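Local structure of ULam111 (Flavobacterium sp., 5WUT) at residues 89-94 against 120-125; 96-101 against 205-210. The protein probably hydrolyses beta-1,3-glucosidic bonds of laminarin, as a laminarinase of glycoside hydrolase family 16 with a beta-jelly-roll fold. All blocks are in the same frame, centred on the assembly; numbering follows the deposited sequence.

Overall arrangement
The two contacts lie side by side in a beta-jelly-roll, their centres about 8 Å apart, and strand 97-105 joins them: it pairs with strand 200-208 in interaction 2 and with strand 118-123, which supplies one half of interaction 1. On this second edge L122 N lies 2.9 Å from F101 O, probably as a hydrogen bond. A second tie, a probable hydrogen bond of 2.8 Å between E123 OE1 and W98 NE1, reaches the presumed active site, for E118, D120 and E123 fit the family 16 ExDxxE signature. Because E123 points away from 89-94, L122 and Y124 pack on the side turned from it, whereas interaction 2 continues the sheet beside it. Along the chain the segments alternate.

Interaction 1: 89-94 against 120-125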
# COMPACT_ATOMS: atom_id res chain seq x y z
N ALA A 89 1.65 -14.84 -1.50
CA ALA A 89 1.58 -15.50 -2.80
C ALA A 89 2.38 -14.78 -3.87
O ALA A 89 2.69 -13.60 -3.76
CB ALA A 89 0.13 -15.63 -3.24
N LYS A 90 2.71 -15.55 -4.91
CA LYS A 90 3.43 -15.04 -6.09
C LYS A 90 2.56 -15.27 -7.32
O LYS A 90 2.00 -16.36 -7.49
CB LYS A 90 4.79 -15.74 -6.20
CG LYS A 90 5.62 -15.35 -7.42
CD LYS A 90 6.98 -16.03 -7.37
CE LYS A 90 7.93 -15.46 -8.42
NZ LYS A 90 7.43 -15.62 -9.81
N LEU A 91 2.43 -14.24 -8.17
CA LEU A 91 1.46 -14.26 -9.27
C LEU A 91 1.97 -14.93 -10.53
O LEU A 91 3.17 -14.88 -10.81
CB LEU A 91 1.07 -12.82 -9.62
CG LEU A 91 0.36 -12.02 -8.54
CD1 LEU A 91 0.25 -10.55 -8.95
CD2 LEU A 91 -1.02 -12.63 -8.28
N PRO A 92 1.05 -15.54 -11.30
CA PRO A 92 1.32 -15.87 -12.70
C PRO A 92 1.25 -14.58 -13.50
O PRO A 92 0.69 -13.60 -13.00
CB PRO A 92 0.17 -16.80 -13.08
CG PRO A 92 -0.98 -16.23 -12.29
CD PRO A 92 -0.37 -15.78 -10.96
N VAL A 93 1.77 -14.57 -14.72
CA VAL A 93 1.74 -13.34 -15.51
C VAL A 93 1.30 -13.63 -16.93
O VAL A 93 1.51 -14.73 -17.44
CB VAL A 93 3.11 -12.65 -15.53
CG1 VAL A 93 3.51 -12.21 -14.13
CG2 VAL A 93 4.16 -13.58 -16.07
N GLY A 94 0.66 -12.65 -17.55
CA GLY A 94 0.33 -12.75 -18.97
C GLY A 94 -1.13 -12.55 -19.27
O GLY A 94 -2.01 -12.75 -18.42
N ASP A 120 -13.29 -10.97 -2.08
CA ASP A 120 -12.21 -11.15 -3.03
C ASP A 120 -10.95 -10.49 -2.49
O ASP A 120 -10.84 -9.25 -2.46
CB ASP A 120 -12.56 -10.55 -4.39
CG ASP A 120 -13.73 -11.23 -5.04
OD1 ASP A 120 -13.96 -12.42 -4.76
OD2 ASP A 120 -14.41 -10.58 -5.86
N ILE A 121 -9.99 -11.32 -2.10
CA ILE A 121 -8.83 -10.84 -1.35
C ILE A 121 -7.58 -10.66 -2.22
O ILE A 121 -6.95 -9.60 -2.20
CB ILE A 121 -8.52 -11.81 -0.19
CG1 ILE A 121 -9.77 -11.99 0.68
CG2 ILE A 121 -7.33 -11.30 0.63
CD1 ILE A 121 -9.62 -13.08 1.77
N LEU A 122 -7.21 -11.71 -2.97
CA LEU A 122 -6.19 -11.61 -4.00
C LEU A 122 -6.92 -11.73 -5.33
O LEU A 122 -7.54 -12.74 -5.59
CB LEU A 122 -5.13 -12.72 -3.86
CG LEU A 122 -3.93 -12.80 -4.83
CD1 LEU A 122 -2.94 -13.78 -4.26
CD2 LEU A 122 -4.27 -13.20 -6.28
N GLU A 123 -6.86 -10.68 -6.14
CA GLU A 123 -7.45 -10.72 -7.48
C GLU A 123 -6.54 -9.99 -8.44
O GLU A 123 -6.21 -8.82 -8.23
CB GLU A 123 -8.82 -10.07 -7.52
CG GLU A 123 -9.83 -10.64 -6.57
CD GLU A 123 -10.38 -11.97 -7.01
OE1 GLU A 123 -10.25 -12.32 -8.21
OE2 GLU A 123 -10.94 -12.68 -6.15
N TYR A 124 -6.14 -10.68 -9.50
CA TYR A 124 -5.22 -10.12 -10.49
C TYR A 124 -5.61 -10.66 -11.84
O TYR A 124 -5.91 -11.85 -11.95
CB TYR A 124 -3.78 -10.50 -10.15
CG TYR A 124 -2.72 -10.15 -11.16
CD1 TYR A 124 -2.22 -11.13 -12.01
CD2 TYR A 124 -2.17 -8.87 -11.23
CE1 TYR A 124 -1.21 -10.82 -12.93
CE2 TYR A 124 -1.17 -8.56 -12.13
CZ TYR A 124 -0.70 -9.55 -12.98
OH TYR A 124 0.29 -9.25 -13.88
N VAL A 125 -5.65 -9.81 -12.85
CA VAL A 125 -5.84 -10.31 -14.20
C VAL A 125 -4.62 -9.91 -14.99
O VAL A 125 -4.26 -8.73 -15.04
CB VAL A 125 -7.14 -9.82 -14.86
CG1 VAL A 125 -8.33 -10.46 -14.17
CG2 VAL A 125 -7.26 -8.29 -14.81
O HOH W 1 0.47 -9.86 -16.57
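L91 lies against two residues at once, CD1 over the Y124 ring and CD2 chiefly toward L122. Its CD1 rests almost centrally over one face of the Y124 ring, 3.8 Å from the ring centroid and only 14° off the normal, a CH-pi contact. The other methyl, CD2, meets L122 CD2 at 3.9 Å, the two leucine side chains passing each other in opposite directions. At the start of 89-94 the row is extended by A89, whose CB lies 3.7 Å from L122 CD1. The Y124 ring extends past L91 to the next residue, and P92 O approaches its CE1 obliquely at 3.4 Å; this buried carbonyl oxygen has no hydrogen-bonding partner in the model. No direct hydrogen bond crosses the contact, and a water does that work at its far end, donating to Y124 OH (2.8 Å) and accepting from G94 N (3.0 Å). With chi1 at 172°, CG of Y124 stands opposite the backbone N, which carries the ring across to L91 and its hydroxyl on to the water. L122 and Y124 can both face 89-94 because they alternate with E123, which points away. At the start of this run I121 and L122 both face F101, a classic beta bulge, and the bulge falls within the ExDxxE signature, consistent with the active-site strand of bulged family 16 enzymes. Replacing Y124 by an alanine would probably leave L91 CD1 without its aromatic face and the water without its acceptor in 120-125. Farther out, the hydroxyl of Y124 is also hydrogen-bonded to E157 OE2, fixing the end of the ring, while I156 packs on both L91 and Y124. Y163 of strand 161-167 touches L91 and L122, and Q224 OE1 takes the N-H of V93.

Interaction 2: 96-101 against 205-210; sequences GIWPAF and NMAIGG
W98 and A207 face each other as a hydrogen-bonded pair where strands 97-101 and 205-208 of the jelly roll run antiparallel, at 158°. Each gives its N-H to the other's carbonyl, and A100 and N205 repeat the exchange; beyond the strand ends G209 N reaches G96 O in a nearly straight bond of 2.8 Å. P99, which has no N-H, sits in a non-hydrogen-bonded pair with M206. The tight side is the face carrying I97, P99, M206 and I208. There the extended start of the M206 chain, CG anti to the backbone N (chi1 173°) and chi2 at 165°, brings SD to 3.5 Å from I97 CG1, while I97 CD1 reaches I208 CG1 at 4.0 Å; A60 of strand 55-63 and F226 of strand 224-234 pack on this apolar layer. The other face is looser and wetter. W98, partly exposed, touches A207 with CE3 at 4.1 Å from CB, and N205 divides its amide between W102 NE1, bound by OD1, and Y44 OH, bonded to ND2. Here a water rests 3.0 Å above the centre of the W98 ring, donating to W98 O and accepting from N205 ND2, each at 2.9 Å.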
# COMPACT_ATOMS: atom_id res chain seq x y z
N GLY A 96 -4.74 -13.02 -20.10
CA GLY A 96 -5.71 -14.10 -20.05
C GLY A 96 -5.73 -14.84 -18.73
O GLY A 96 -6.71 -15.51 -18.42
N ILE A 97 -4.67 -14.72 -17.94
CA ILE A 97 -4.59 -15.43 -16.67
C ILE A 97 -5.35 -14.68 -15.56
O ILE A 97 -5.39 -13.45 -15.54
CB ILE A 97 -3.10 -15.67 -16.27
CG1 ILE A 97 -2.95 -17.00 -15.55
CG2 ILE A 97 -2.50 -14.50 -15.52
CD1 ILE A 97 -3.27 -18.18 -16.44
N TRP A 98 -6.00 -15.43 -14.67
CA TRP A 98 -6.75 -14.83 -13.57
C TRP A 98 -6.65 -15.67 -12.29
O TRP A 98 -7.53 -16.51 -11.99
CB TRP A 98 -8.23 -14.63 -13.95
CG TRP A 98 -9.08 -14.07 -12.82
CD1 TRP A 98 -8.63 -13.43 -11.69
CD2 TRP A 98 -10.50 -14.11 -12.71
NE1 TRP A 98 -9.69 -13.09 -10.88
CE2 TRP A 98 -10.86 -13.48 -11.50
CE3 TRP A 98 -11.51 -14.62 -13.53
CZ2 TRP A 98 -12.18 -13.36 -11.08
CZ3 TRP A 98 -12.83 -14.49 -13.11
CH2 TRP A 98 -13.15 -13.87 -11.90
N PRO A 99 -5.58 -15.44 -11.52
CA PRO A 99 -5.41 -16.05 -10.21
C PRO A 99 -6.27 -15.37 -9.16
O PRO A 99 -6.51 -14.16 -9.24
CB PRO A 99 -3.93 -15.84 -9.92
CG PRO A 99 -3.64 -14.52 -10.56
CD PRO A 99 -4.42 -14.60 -11.87
N ALA A 100 -6.72 -16.14 -8.17
CA ALA A 100 -7.54 -15.57 -7.12
C ALA A 100 -7.41 -16.32 -5.80
O ALA A 100 -7.27 -17.54 -5.77
CB ALA A 100 -8.99 -15.54 -7.55
N PHE A 101 -7.48 -15.57 -4.71
CA PHE A 101 -7.66 -16.11 -3.36
C PHE A 101 -8.84 -15.35 -2.77
O PHE A 101 -8.82 -14.12 -2.71
CB PHE A 101 -6.39 -15.96 -2.51
CG PHE A 101 -6.62 -16.13 -1.03
CD1 PHE A 101 -7.11 -17.32 -0.53
CD2 PHE A 101 -6.36 -15.09 -0.13
CE1 PHE A 101 -7.33 -17.49 0.84
CE2 PHE A 101 -6.58 -15.26 1.24
CZ PHE A 101 -7.07 -16.46 1.71
N ASN A 205 -7.81 -20.40 -6.76
CA ASN A 205 -7.95 -20.94 -8.11
C ASN A 205 -7.18 -20.11 -9.11
O ASN A 205 -6.72 -19.01 -8.82
CB ASN A 205 -9.43 -21.01 -8.54
CG ASN A 205 -10.00 -19.66 -8.90
OD1 ASN A 205 -10.39 -18.89 -8.02
ND2 ASN A 205 -10.03 -19.35 -10.20
N MET A 206 -7.02 -20.64 -10.32
CA MET A 206 -6.48 -19.83 -11.40
C MET A 206 -7.29 -20.10 -12.66
O MET A 206 -7.25 -21.21 -13.22
CB MET A 206 -4.99 -20.10 -11.60
CG MET A 206 -4.42 -19.39 -12.84
SD MET A 206 -2.62 -19.28 -12.94
CE MET A 206 -2.13 -20.93 -12.45
N ALA A 207 -8.07 -19.11 -13.07
CA ALA A 207 -8.88 -19.22 -14.27
C ALA A 207 -8.14 -18.70 -15.53
O ALA A 207 -7.12 -18.02 -15.44
CB ALA A 207 -10.19 -18.49 -14.09
N ILE A 208 -8.67 -19.08 -16.69
CA ILE A 208 -8.09 -18.70 -17.97
C ILE A 208 -9.17 -18.12 -18.87
O ILE A 208 -10.19 -18.78 -19.12
CB ILE A 208 -7.45 -19.91 -18.68
CG1 ILE A 208 -6.29 -20.43 -17.84
CG2 ILE A 208 -7.02 -19.53 -20.11
CD1 ILE A 208 -5.80 -21.82 -18.25
N GLY A 209 -8.98 -16.88 -19.32
CA GLY A 209 -9.93 -16.25 -20.22
C GLY A 209 -11.27 -15.96 -19.60
O GLY A 209 -11.35 -15.76 -18.39
N GLY A 210 -12.32 -15.94 -20.41
CA GLY A 210 -13.64 -15.66 -19.87
C GLY A 210 -14.03 -14.20 -19.75
O GLY A 210 -13.29 -13.30 -20.15
O HOH W 2 -10.26 -16.57 -10.89